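Local coordinates for chromosome partition protein Smc (Pyrococcus yayanosii, PDB 5XEI) that probably acts in chromosome condensation and partitioning, binding and hydrolysing ATP through the head domain held in this construct together with part of its coiled coil, at residues Y15-V20 against G73-K78; G27-V32 against A489-G494; E138-V143 against K441-Y446; E450-L455 against T480-M485. One frame throughout, in Å; residues are numbered along the deposited sequence.

Interaction 1. Residues Y15-V20 against G73-K78; sequences YGNRKV and GEPPAK
Glu74 reaches across to Asn17 and Arg18, and the contact is built round its carboxylate. Beyond CG the chain runs out straight (chi2 -172°), which carries the acid from the 73-78 loop into the bend at Gly16-Arg18. There Asn17 N donates to Glu74 OE2 over 3.1 Å, with an N-H...O angle of 146°, and meets this oxygen nearly along its C-O axis. The same oxygen lies 3.3 Å from Gly16 CA. Glycine suits that position because a side chain built on it would run into the carboxylate.

The side chains of Asn17 and Glu74 run antiparallel alongside one another, amide and carboxylate planes 49° apart. The amide group of Asn17 thus lies against the polar backbone beyond Glu74: its CG is 3.5 Å from Pro75 O, and Ala77 packs its methyl beside the amide.

Arg18 lies roughly perpendicular to Glu74, its chain bent at chi3, which sets the guanidinium with one face toward the carboxylate. The charges form a salt bridge with OE1, but the modelled separation is too short to trust, and its exact geometry is doubtful. Phe68 packs against Asn17, Glu74 and Ala77, and Val501 also touches Glu74.

Tyr15, next to Gly16 in the chain, touches Asn41 of the predicted ATP site. The contact thus joins two loops, one leading into strand 20-23 and the other into strand 80-87, beside the antiparallel sheet of an ABC-type SMC head.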
loop_
_atom_site.group_PDB
_atom_site.type_symbol
_atom_site.label_atom_id
_atom_site.label_comp_id
_atom_site.label_asym_id
_atom_site.label_seq_id
_atom_site.Cartn_x
_atom_site.Cartn_y
_atom_site.Cartn_z
ATOM N N TYR A 15 13.929 16.633 -39.702
ATOM C CA TYR A 15 15.332 16.981 -39.551
ATOM C C TYR A 15 16.160 15.910 -40.256
ATOM O O TYR A 15 15.754 14.745 -40.332
ATOM C CB TYR A 15 15.679 17.133 -38.059
ATOM C CG TYR A 15 14.870 18.252 -37.423
ATOM C CD1 TYR A 15 13.508 18.103 -37.201
ATOM C CD2 TYR A 15 15.445 19.472 -37.090
ATOM C CE1 TYR A 15 12.737 19.121 -36.653
ATOM C CE2 TYR A 15 14.671 20.511 -36.534
ATOM C CZ TYR A 15 13.314 20.315 -36.321
ATOM O OH TYR A 15 12.508 21.304 -35.793
ATOM N N GLY A 16 17.282 16.312 -40.839
ATOM C CA GLY A 16 17.963 15.422 -41.757
ATOM C C GLY A 16 18.652 14.288 -41.027
ATOM O O GLY A 16 18.452 14.055 -39.833
ATOM N N ASN A 17 19.494 13.563 -41.775
ATOM C CA ASN A 17 20.365 12.566 -41.145
ATOM C C ASN A 17 21.446 13.214 -40.295
ATOM O O ASN A 17 21.969 12.578 -39.378
ATOM C CB ASN A 17 21.025 11.675 -42.193
ATOM C CG ASN A 17 20.067 11.230 -43.251
ATOM O OD1 ASN A 17 20.081 11.742 -44.370
ATOM N ND2 ASN A 17 19.205 10.279 -42.901
ATOM N N ARG A 18 21.813 14.457 -40.600
ATOM C CA ARG A 18 22.727 15.198 -39.738
ATOM C C ARG A 18 22.164 15.286 -38.322
ATOM O O ARG A 18 21.005 15.660 -38.123
ATOM C CB ARG A 18 22.964 16.599 -40.305
ATOM C CG ARG A 18 23.654 16.572 -41.646
ATOM C CD ARG A 18 23.941 17.959 -42.211
ATOM N NE ARG A 18 22.961 18.417 -43.205
ATOM C CZ ARG A 18 22.772 17.872 -44.412
ATOM N NH1 ARG A 18 23.468 16.800 -44.787
ATOM N NH2 ARG A 18 21.871 18.392 -45.251
ATOM N N LYS A 19 22.973 14.899 -37.338
ATOM C CA LYS A 19 22.633 15.186 -35.952
ATOM C C LYS A 19 22.365 16.685 -35.796
ATOM O O LYS A 19 22.972 17.515 -36.479
ATOM C CB LYS A 19 23.775 14.726 -35.046
ATOM C CG LYS A 19 23.597 14.932 -33.551
ATOM C CD LYS A 19 24.926 14.631 -32.856
ATOM C CE LYS A 19 24.804 14.526 -31.351
ATOM N NZ LYS A 19 26.148 14.443 -30.677
ATOM N N VAL A 20 21.412 17.027 -34.934
ATOM C CA VAL A 20 21.012 18.409 -34.688
ATOM C C VAL A 20 21.010 18.643 -33.186
ATOM O O VAL A 20 20.378 17.886 -32.446
ATOM C CB VAL A 20 19.619 18.705 -35.259
ATOM C CG1 VAL A 20 19.194 20.086 -34.867
ATOM C CG2 VAL A 20 19.626 18.550 -36.745
ATOM N N GLY A 73 17.767 16.127 -51.147
ATOM C CA GLY A 73 19.207 16.164 -51.031
ATOM C C GLY A 73 19.777 15.187 -50.029
ATOM O O GLY A 73 21.000 15.080 -49.903
ATOM N N GLU A 74 18.916 14.479 -49.295
ATOM C CA GLU A 74 19.407 13.559 -48.283
ATOM C C GLU A 74 18.649 12.245 -48.346
ATOM O O GLU A 74 17.440 12.232 -48.591
ATOM C CB GLU A 74 19.274 14.143 -46.882
ATOM C CG GLU A 74 19.886 15.502 -46.727
ATOM C CD GLU A 74 19.895 15.966 -45.293
ATOM O OE1 GLU A 74 19.906 17.192 -45.072
ATOM O OE2 GLU A 74 19.899 15.108 -44.385
ATOM N N PRO A 75 19.337 11.131 -48.116
ATOM C CA PRO A 75 18.691 9.803 -48.134
ATOM C C PRO A 75 17.808 9.586 -46.924
ATOM O O PRO A 75 18.052 10.167 -45.854
ATOM C CB PRO A 75 19.885 8.845 -48.095
ATOM C CG PRO A 75 20.937 9.646 -47.358
ATOM C CD PRO A 75 20.791 11.029 -47.903
ATOM N N PRO A 76 16.808 8.709 -47.031
ATOM C CA PRO A 76 15.996 8.360 -45.857
ATOM C C PRO A 76 16.880 7.845 -44.731
ATOM O O PRO A 76 17.939 7.259 -44.959
ATOM C CB PRO A 76 15.063 7.263 -46.377
ATOM C CG PRO A 76 15.138 7.360 -47.895
ATOM C CD PRO A 76 16.506 7.855 -48.197
ATOM N N ALA A 77 16.452 8.094 -43.501
ATOM C CA ALA A 77 17.257 7.702 -42.360
ATOM C C ALA A 77 17.085 6.222 -42.072
ATOM O O ALA A 77 16.066 5.611 -42.411
ATOM C CB ALA A 77 16.870 8.512 -41.126
ATOM N N LYS A 78 18.095 5.645 -41.421
ATOM C CA LYS A 78 17.974 4.254 -41.008
ATOM C C LYS A 78 17.191 4.101 -39.717
ATOM O O LYS A 78 16.811 2.975 -39.377
ATOM C CB LYS A 78 19.354 3.592 -40.837
ATOM C CG LYS A 78 20.391 3.855 -41.941
ATOM C CD LYS A 78 19.987 3.286 -43.298
ATOM C CE LYS A 78 20.906 3.831 -44.418
ATOM N NZ LYS A 78 20.288 3.800 -45.800
#

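Interaction 2. Residues G27-V32 against A489-G494; sequences GFTAIV and ADKIIG
Phe28 lays its ring over Ala489 where strands 28-32 and 491-494 begin to run side by side, parallel neighbours in the mixed sheet of this P-loop ATPase head. Ala489 CA sits 3.9 Å from the ring centroid, a CH-pi contact over one face; with CG anti to the backbone N (chi1 -173°), the ring is held against that backbone. A serine in place of Phe28 would probably leave Ala489 and Met485 without their aromatic cover and open a gap beside the sheet. Phe28 O takes a hydrogen bond from Asp490 N (3.0 Å) and a weak one from Lys491 N.

Thr29 suits a position with two demands: OG1 bonds to Ser25 N, while CG2 lies on the aliphatic part of Lys491 and 3.9 Å from Ile493 CG1. Ala30, on the other face, is small enough for its CB to meet Ala489 CB at 3.7 Å. Its backbone N donates to Lys491 O, and its O accepts from Ile493 N at 2.8 Å. Ile31 lies alongside Ile493, pointing the same way and filling the face shared with Thr29. Val32 returns to the face of Ala30: its N donates to Ile493 O, and its CG2 meets Ile492 CG2 at 3.6 Å.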
loop_
_atom_site.group_PDB
_atom_site.type_symbol
_atom_site.label_atom_id
_atom_site.label_comp_id
_atom_site.label_asym_id
_atom_site.label_seq_id
_atom_site.Cartn_x
_atom_site.Cartn_y
_atom_site.Cartn_z
ATOM N N GLY A 27 15.838 29.752 -18.735
ATOM C CA GLY A 27 14.522 30.327 -18.603
ATOM C C GLY A 27 13.654 30.186 -19.836
ATOM O O GLY A 27 13.154 29.105 -20.153
ATOM N N PHE A 28 13.476 31.286 -20.539
ATOM C CA PHE A 28 12.516 31.394 -21.620
ATOM C C PHE A 28 13.287 31.228 -22.928
ATOM O O PHE A 28 14.066 32.107 -23.299
ATOM C CB PHE A 28 11.829 32.752 -21.495
ATOM C CG PHE A 28 10.690 32.977 -22.435
ATOM C CD1 PHE A 28 10.326 32.037 -23.378
ATOM C CD2 PHE A 28 9.970 34.160 -22.366
ATOM C CE1 PHE A 28 9.272 32.282 -24.245
ATOM C CE2 PHE A 28 8.915 34.401 -23.226
ATOM C CZ PHE A 28 8.566 33.454 -24.167
ATOM N N THR A 29 13.109 30.092 -23.604
ATOM C CA THR A 29 13.555 29.925 -24.983
ATOM C C THR A 29 12.336 29.920 -25.892
ATOM O O THR A 29 11.292 29.364 -25.535
ATOM C CB THR A 29 14.344 28.624 -25.188
ATOM O OG1 THR A 29 15.480 28.605 -24.324
ATOM C CG2 THR A 29 14.821 28.477 -26.635
ATOM N N ALA A 30 12.470 30.525 -27.071
ATOM C CA ALA A 30 11.380 30.611 -28.036
ATOM C C ALA A 30 11.793 29.993 -29.372
ATOM O O ALA A 30 12.711 30.486 -30.041
ATOM C CB ALA A 30 10.948 32.065 -28.229
ATOM N N ILE A 31 11.102 28.924 -29.760
ATOM C CA ILE A 31 11.222 28.351 -31.095
ATOM C C ILE A 31 10.293 29.119 -32.034
ATOM O O ILE A 31 9.073 29.157 -31.815
ATOM C CB ILE A 31 10.867 26.858 -31.096
ATOM C CG1 ILE A 31 11.488 26.105 -29.898
ATOM C CG2 ILE A 31 11.270 26.252 -32.420
ATOM C CD1 ILE A 31 12.970 26.130 -29.850
ATOM N N VAL A 32 10.862 29.717 -33.090
ATOM C CA VAL A 32 10.079 30.470 -34.066
ATOM C C VAL A 32 10.436 30.031 -35.479
ATOM O O VAL A 32 11.538 29.548 -35.751
ATOM C CB VAL A 32 10.248 32.000 -33.935
ATOM C CG1 VAL A 32 9.812 32.448 -32.558
ATOM C CG2 VAL A 32 11.682 32.415 -34.228
ATOM N N ALA A 489 11.633 36.622 -24.853
ATOM C CA ALA A 489 12.458 35.447 -24.647
ATOM C C ALA A 489 13.880 35.863 -24.303
ATOM O O ALA A 489 14.346 36.940 -24.687
ATOM C CB ALA A 489 12.450 34.555 -25.888
ATOM N N ASP A 490 14.551 35.013 -23.527
ATOM C CA ASP A 490 15.976 35.182 -23.268
ATOM C C ASP A 490 16.806 34.701 -24.443
ATOM O O ASP A 490 17.913 35.199 -24.665
ATOM C CB ASP A 490 16.410 34.404 -22.017
ATOM C CG ASP A 490 15.510 34.651 -20.809
ATOM O OD1 ASP A 490 14.267 34.662 -20.963
ATOM O OD2 ASP A 490 16.056 34.836 -19.696
ATOM N N LYS A 491 16.304 33.702 -25.162
ATOM C CA LYS A 491 16.961 33.113 -26.317
ATOM C C LYS A 491 15.894 32.809 -27.358
ATOM O O LYS A 491 14.754 32.479 -27.013
ATOM C CB LYS A 491 17.723 31.836 -25.945
ATOM C CG LYS A 491 17.976 30.902 -27.131
ATOM C CD LYS A 491 18.770 29.639 -26.753
ATOM C CE LYS A 491 20.200 29.983 -26.380
ATOM N NZ LYS A 491 21.080 28.796 -26.356
ATOM N N ILE A 492 16.258 32.961 -28.631
ATOM C CA ILE A 492 15.389 32.633 -29.754
ATOM C C ILE A 492 16.106 31.612 -30.625
ATOM O O ILE A 492 17.280 31.795 -30.974
ATOM C CB ILE A 492 15.009 33.878 -30.573
ATOM C CG1 ILE A 492 14.387 34.942 -29.663
ATOM C CG2 ILE A 492 14.041 33.513 -31.683
ATOM C CD1 ILE A 492 14.478 36.353 -30.220
ATOM N N ILE A 493 15.410 30.525 -30.943
ATOM C CA ILE A 493 15.873 29.507 -31.877
ATOM C C ILE A 493 15.017 29.644 -33.126
ATOM O O ILE A 493 13.780 29.634 -33.043
ATOM C CB ILE A 493 15.751 28.083 -31.289
ATOM C CG1 ILE A 493 16.659 27.865 -30.068
ATOM C CG2 ILE A 493 15.979 27.027 -32.359
ATOM C CD1 ILE A 493 18.130 27.914 -30.358
ATOM N N GLY A 494 15.665 29.781 -34.278
ATOM C CA GLY A 494 14.968 29.840 -35.547
ATOM C C GLY A 494 14.950 28.481 -36.214
ATOM O O GLY A 494 15.900 27.705 -36.100
#

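Interaction 3. Residues E138-V143 against K441-Y446; sequences EGYNLV and KPAPFY
Asn141 and Tyr446 bring their CA atoms to 4.7 Å as a type I turn, Gly139 to Leu142, delivers the chain beside strand 445-449, and Tyr446 CA makes a CA-H...O contact of 3.3 Å with Asn141 O. The side chain of Asn141 strengthens this pairing. Its CG stands between the backbone N and the carbonyl carbon (chi1 57°), which turns ND2 toward Phe445 O, 2.9 Å away, in a nearly straight bond (162°) lying in the amide plane. ND2 also hovers over the centre of the Phe445 ring. Asparagine fits because its short amide can satisfy the strand's carbonyl while its CB packs against Tyr446 CD2 at 3.6 Å.

Tyr140 meets Tyr446 through their hydroxyls, OH to OH 2.7 Å, with the ring planes at 75° in an oblique approach. Tyr446 OH also accepts from Ala443 N at 2.9 Å, so two bonds fix the end of this buried ring; a tyrosine suits the place, pairing an apolar ring with a polar end. Ala443 CB tucks in near both Tyr140 OH and Asn141 ND2. Leu142 CD2 rests on CE2 and CZ of Phe445.

Strand 142-143 joins the edge of the mixed sheet, parallel, through backbone bonds of Asn141 and Val143 to Leu447, next to the strand that carries the Walker B sequence in this family. Chain from before the coiled coil meets chain from after it, as is typical of an SMC head.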
loop_
_atom_site.group_PDB
_atom_site.type_symbol
_atom_site.label_atom_id
_atom_site.label_comp_id
_atom_site.label_asym_id
_atom_site.label_seq_id
_atom_site.Cartn_x
_atom_site.Cartn_y
_atom_site.Cartn_z
ATOM N N GLU A 138 1.082 13.782 -15.460
ATOM C CA GLU A 138 0.010 13.656 -16.450
ATOM C C GLU A 138 0.298 14.464 -17.717
ATOM O O GLU A 138 -0.617 14.762 -18.489
ATOM C CB GLU A 138 -1.342 14.064 -15.856
ATOM C CG GLU A 138 -1.542 13.541 -14.440
ATOM C CD GLU A 138 -2.615 12.475 -14.323
ATOM O OE1 GLU A 138 -2.932 12.099 -13.172
ATOM O OE2 GLU A 138 -3.142 12.022 -15.364
ATOM N N GLY A 139 1.557 14.826 -17.951
ATOM C CA GLY A 139 1.874 15.683 -19.068
ATOM C C GLY A 139 1.230 17.050 -19.031
ATOM O O GLY A 139 1.125 17.687 -20.085
ATOM N N TYR A 140 0.806 17.534 -17.852
ATOM C CA TYR A 140 0.190 18.865 -17.788
ATOM C C TYR A 140 1.142 19.946 -18.283
ATOM O O TYR A 140 0.696 20.922 -18.891
ATOM C CB TYR A 140 -0.293 19.196 -16.363
ATOM C CG TYR A 140 0.672 20.007 -15.476
ATOM C CD1 TYR A 140 1.606 19.377 -14.667
ATOM C CD2 TYR A 140 0.620 21.398 -15.431
ATOM C CE1 TYR A 140 2.477 20.107 -13.870
ATOM C CE2 TYR A 140 1.488 22.134 -14.630
ATOM C CZ TYR A 140 2.410 21.484 -13.859
ATOM O OH TYR A 140 3.276 22.203 -13.069
ATOM N N ASN A 141 2.447 19.790 -18.041
ATOM C CA ASN A 141 3.450 20.771 -18.446
ATOM C C ASN A 141 3.878 20.635 -19.908
ATOM O O ASN A 141 4.654 21.478 -20.384
ATOM C CB ASN A 141 4.688 20.658 -17.543
ATOM C CG ASN A 141 5.281 19.264 -17.566
ATOM O OD1 ASN A 141 4.542 18.298 -17.693
ATOM N ND2 ASN A 141 6.603 19.154 -17.492
ATOM N N LEU A 142 3.412 19.597 -20.620
ATOM C CA LEU A 142 3.598 19.467 -22.074
ATOM C C LEU A 142 2.289 19.819 -22.769
ATOM O O LEU A 142 1.358 19.005 -22.810
ATOM C CB LEU A 142 4.033 18.061 -22.470
ATOM C CG LEU A 142 5.092 17.374 -21.623
ATOM C CD1 LEU A 142 5.238 15.925 -22.034
ATOM C CD2 LEU A 142 6.398 18.097 -21.774
ATOM N N VAL A 143 2.237 21.021 -23.346
ATOM C CA VAL A 143 1.059 21.508 -24.053
ATOM C C VAL A 143 1.323 21.529 -25.552
ATOM O O VAL A 143 1.802 22.529 -26.101
ATOM C CB VAL A 143 0.649 22.901 -23.556
ATOM C CG1 VAL A 143 -0.785 23.164 -23.905
ATOM C CG2 VAL A 143 0.847 22.992 -22.090
ATOM N N LYS A 441 3.810 24.276 -7.242
ATOM C CA LYS A 441 4.850 23.262 -7.395
ATOM C C LYS A 441 5.375 23.312 -8.826
ATOM O O LYS A 441 4.868 22.618 -9.715
ATOM C CB LYS A 441 4.325 21.870 -7.039
ATOM C CG LYS A 441 5.417 20.904 -6.593
ATOM C CD LYS A 441 4.926 19.848 -5.561
ATOM C CE LYS A 441 5.007 20.355 -4.102
ATOM N NZ LYS A 441 4.487 19.390 -3.054
ATOM N N PRO A 442 6.417 24.108 -9.063
ATOM C CA PRO A 442 6.981 24.211 -10.421
ATOM C C PRO A 442 7.425 22.856 -10.952
ATOM O O PRO A 442 8.171 22.130 -10.297
ATOM C CB PRO A 442 8.186 25.145 -10.234
ATOM C CG PRO A 442 8.135 25.647 -8.819
ATOM C CD PRO A 442 7.284 24.711 -8.038
ATOM N N ALA A 443 6.965 22.513 -12.156
ATOM C CA ALA A 443 7.569 21.408 -12.882
ATOM C C ALA A 443 8.933 21.838 -13.440
ATOM O O ALA A 443 9.193 23.036 -13.603
ATOM C CB ALA A 443 6.652 20.953 -14.012
ATOM N N PRO A 444 9.825 20.872 -13.739
ATOM C CA PRO A 444 11.174 21.246 -14.226
ATOM C C PRO A 444 11.164 22.093 -15.490
ATOM O O PRO A 444 12.012 22.982 -15.645
ATOM C CB PRO A 444 11.845 19.887 -14.462
ATOM C CG PRO A 444 11.143 18.972 -13.545
ATOM C CD PRO A 444 9.710 19.416 -13.541
ATOM N N PHE A 445 10.239 21.840 -16.406
ATOM C CA PHE A 445 10.085 22.704 -17.558
ATOM C C PHE A 445 8.636 22.647 -18.002
ATOM O O PHE A 445 7.884 21.738 -17.620
ATOM C CB PHE A 445 10.990 22.280 -18.718
ATOM C CG PHE A 445 10.548 21.003 -19.351
ATOM C CD1 PHE A 445 10.963 19.789 -18.830
ATOM C CD2 PHE A 445 9.654 21.014 -20.412
ATOM C CE1 PHE A 445 10.533 18.612 -19.378
ATOM C CE2 PHE A 445 9.207 19.835 -20.956
ATOM C CZ PHE A 445 9.648 18.634 -20.444
ATOM N N TYR A 446 8.273 23.621 -18.852
ATOM C CA TYR A 446 6.994 23.680 -19.538
ATOM C C TYR A 446 7.242 23.790 -21.042
ATOM O O TYR A 446 8.167 24.480 -21.480
ATOM C CB TYR A 446 6.148 24.882 -19.016
ATOM C CG TYR A 446 5.846 24.737 -17.556
ATOM C CD1 TYR A 446 6.792 25.095 -16.597
ATOM C CD2 TYR A 446 4.628 24.198 -17.124
ATOM C CE1 TYR A 446 6.542 24.924 -15.255
ATOM C CE2 TYR A 446 4.357 24.024 -15.770
ATOM C CZ TYR A 446 5.319 24.387 -14.845
ATOM O OH TYR A 446 5.089 24.217 -13.505
#

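Interaction 4. Residues E450-L455 against T480-M485; sequences EIDAHL and TLRDVM
Arg482 turns one edge of its guanidinium toward the turn Asp452-Leu455, with Asp452 O and Leu455 O both lying close to its plane. NH1 and NH2 each give Leu455 O a weak hydrogen bond, 3.3 Å from NH1 and 3.4 Å from NH2. NH1 is also near Asp452 O, though at an angle too poor for a bond. The carboxylate of Asp452 is turned 62° from the guanidinium plane, and the two side chains pass alongside one another in opposing directions, so that Asp452 CG lies 3.7 Å from Arg482 CG rather than beside the charged end.

That carboxylate serves Thr480 instead. Thr480 OG1 donates to Asp452 OD2 at 2.5 Å, coming from above the carboxylate plane, and accepts from Arg482 N at 3.1 Å in an almost straight bond (176°), which closes an ST turn. A water donates both to Asp452 OD1 (2.5 Å) and to Thr480 OG1, joining the two a second time. Threonine suits the place, since one small hydroxyl can donate and accept at once. Met485 CE lies 3.9 Å from Asp452 OD2.

With an alanine in place of Asp452, Thr480 OG1 would probably lose the acceptor for its proton, and the water one of its two. By sequence, 450-455 follows the Walker B strand, consistent with the D-loop of ABC ATPases, and 480-485 probably corresponds to their switch region, close to the predicted ATP site.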
loop_
_atom_site.group_PDB
_atom_site.type_symbol
_atom_site.label_atom_id
_atom_site.label_comp_id
_atom_site.label_asym_id
_atom_site.label_seq_id
_atom_site.Cartn_x
_atom_site.Cartn_y
_atom_site.Cartn_z
ATOM N N GLU A 450 2.251 26.301 -30.175
ATOM C CA GLU A 450 1.108 27.197 -30.451
ATOM C C GLU A 450 0.593 27.926 -29.193
ATOM O O GLU A 450 1.318 28.751 -28.629
ATOM C CB GLU A 450 -0.083 26.473 -31.124
ATOM C CG GLU A 450 -0.702 25.397 -30.275
ATOM C CD GLU A 450 0.092 24.109 -30.285
ATOM O OE1 GLU A 450 1.023 23.912 -31.095
ATOM O OE2 GLU A 450 -0.060 23.363 -29.297
ATOM N N ILE A 451 -0.664 27.660 -28.784
ATOM C CA ILE A 451 -1.457 28.225 -27.674
ATOM C C ILE A 451 -1.684 29.725 -27.830
ATOM O O ILE A 451 -2.605 30.283 -27.224
ATOM C CB ILE A 451 -0.891 27.923 -26.265
ATOM C CG1 ILE A 451 0.179 28.921 -25.843
ATOM C CG2 ILE A 451 -0.372 26.515 -26.169
ATOM C CD1 ILE A 451 0.716 28.648 -24.445
ATOM N N ASP A 452 -0.862 30.399 -28.623
ATOM C CA ASP A 452 -1.174 31.769 -28.996
ATOM C C ASP A 452 -1.979 31.847 -30.287
ATOM O O ASP A 452 -2.401 32.942 -30.680
ATOM C CB ASP A 452 0.108 32.591 -29.120
ATOM C CG ASP A 452 1.246 31.813 -29.758
ATOM O OD1 ASP A 452 0.990 31.002 -30.685
ATOM O OD2 ASP A 452 2.406 32.033 -29.327
ATOM N N ALA A 453 -2.223 30.701 -30.928
ATOM C CA ALA A 453 -2.943 30.651 -32.193
ATOM C C ALA A 453 -4.317 31.310 -32.134
ATOM O O ALA A 453 -4.843 31.698 -33.183
ATOM C CB ALA A 453 -3.089 29.195 -32.639
ATOM N N HIS A 454 -4.924 31.435 -30.952
ATOM C CA HIS A 454 -6.299 31.921 -30.858
ATOM C C HIS A 454 -6.466 33.083 -29.885
ATOM O O HIS A 454 -7.596 33.401 -29.496
ATOM C CB HIS A 454 -7.242 30.782 -30.472
ATOM C CG HIS A 454 -7.398 29.743 -31.536
ATOM N ND1 HIS A 454 -6.720 29.796 -32.734
ATOM C CD2 HIS A 454 -8.168 28.629 -31.587
ATOM C CE1 HIS A 454 -7.055 28.754 -33.474
ATOM N NE2 HIS A 454 -7.934 28.031 -32.801
ATOM N N LEU A 455 -5.377 33.726 -29.480
ATOM C CA LEU A 455 -5.454 34.908 -28.637
ATOM C C LEU A 455 -5.039 36.130 -29.436
ATOM O O LEU A 455 -4.107 36.067 -30.245
ATOM C CB LEU A 455 -4.573 34.791 -27.390
ATOM C CG LEU A 455 -4.602 33.455 -26.642
ATOM C CD1 LEU A 455 -3.575 33.442 -25.539
ATOM C CD2 LEU A 455 -5.987 33.137 -26.093
ATOM N N THR A 480 6.397 29.351 -31.297
ATOM C CA THR A 480 5.488 30.431 -31.631
ATOM C C THR A 480 5.952 31.102 -32.915
ATOM O O THR A 480 7.017 30.795 -33.458
ATOM C CB THR A 480 5.399 31.449 -30.483
ATOM O OG1 THR A 480 4.430 32.449 -30.804
ATOM C CG2 THR A 480 6.728 32.141 -30.262
ATOM N N LEU A 481 5.133 32.033 -33.397
ATOM C CA LEU A 481 5.535 32.916 -34.485
ATOM C C LEU A 481 5.156 34.366 -34.199
ATOM O O LEU A 481 5.385 35.229 -35.056
ATOM C CB LEU A 481 4.921 32.429 -35.801
ATOM C CG LEU A 481 3.420 32.234 -35.672
ATOM C CD1 LEU A 481 2.708 33.479 -36.159
ATOM C CD2 LEU A 481 2.967 30.993 -36.405
ATOM N N ARG A 482 4.610 34.649 -33.019
ATOM C CA ARG A 482 4.104 35.967 -32.662
ATOM C C ARG A 482 5.213 36.824 -32.063
ATOM O O ARG A 482 5.920 36.391 -31.145
ATOM C CB ARG A 482 2.946 35.827 -31.676
ATOM C CG ARG A 482 2.010 34.675 -32.012
ATOM C CD ARG A 482 1.093 35.016 -33.178
ATOM N NE ARG A 482 0.275 36.196 -32.900
ATOM C CZ ARG A 482 -0.918 36.165 -32.308
ATOM N NH1 ARG A 482 -1.441 35.008 -31.915
ATOM N NH2 ARG A 482 -1.590 37.292 -32.104
ATOM N N ASP A 483 5.348 38.047 -32.579
ATOM C CA ASP A 483 6.523 38.858 -32.274
ATOM C C ASP A 483 6.557 39.268 -30.811
ATOM O O ASP A 483 7.639 39.364 -30.215
ATOM C CB ASP A 483 6.555 40.080 -33.195
ATOM C CG ASP A 483 6.349 39.704 -34.665
ATOM O OD1 ASP A 483 5.208 39.860 -35.158
ATOM O OD2 ASP A 483 7.314 39.242 -35.324
ATOM N N VAL A 484 5.392 39.495 -30.209
ATOM C CA VAL A 484 5.364 39.881 -28.805
ATOM C C VAL A 484 5.915 38.754 -27.938
ATOM O O VAL A 484 6.622 38.994 -26.950
ATOM C CB VAL A 484 3.935 40.269 -28.385
ATOM C CG1 VAL A 484 3.971 41.047 -27.084
ATOM C CG2 VAL A 484 3.240 41.058 -29.478
ATOM N N MET A 485 5.603 37.507 -28.300
ATOM C CA MET A 485 6.138 36.372 -27.557
ATOM C C MET A 485 7.648 36.285 -27.716
ATOM O O MET A 485 8.380 36.115 -26.732
ATOM C CB MET A 485 5.475 35.082 -28.023
ATOM C CG MET A 485 5.781 33.931 -27.105
ATOM S SD MET A 485 4.976 34.098 -25.495
ATOM C CE MET A 485 3.277 33.713 -25.956
HETATM O O HOH W 1 2.515 30.592 -32.562
#

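In the fold
All four contacts lie in the globular head, far from the tip of the coiled coil. Interactions 2 and 3 share the mixed sheet, their centres 18 Å apart: interaction 3 adds its edge strand, whereas interaction 2 pairs strands farther in. Between them runs strand 475-480, whose end belongs to interaction 4, 13 Å from interaction 2 by centres; Thr480 N and Ile31 O, 2.7 Å apart, probably form a hydrogen bond. Interaction 1 stands about 24 Å from interaction 2 between centres, in the antiparallel sheet region, and touches none of the others. Along the chain, interactions 3 and 4 fall within the long span closed by 27-32 and 489-494, which includes the coiled coil, so N- and C-terminal parts build one ATPase head.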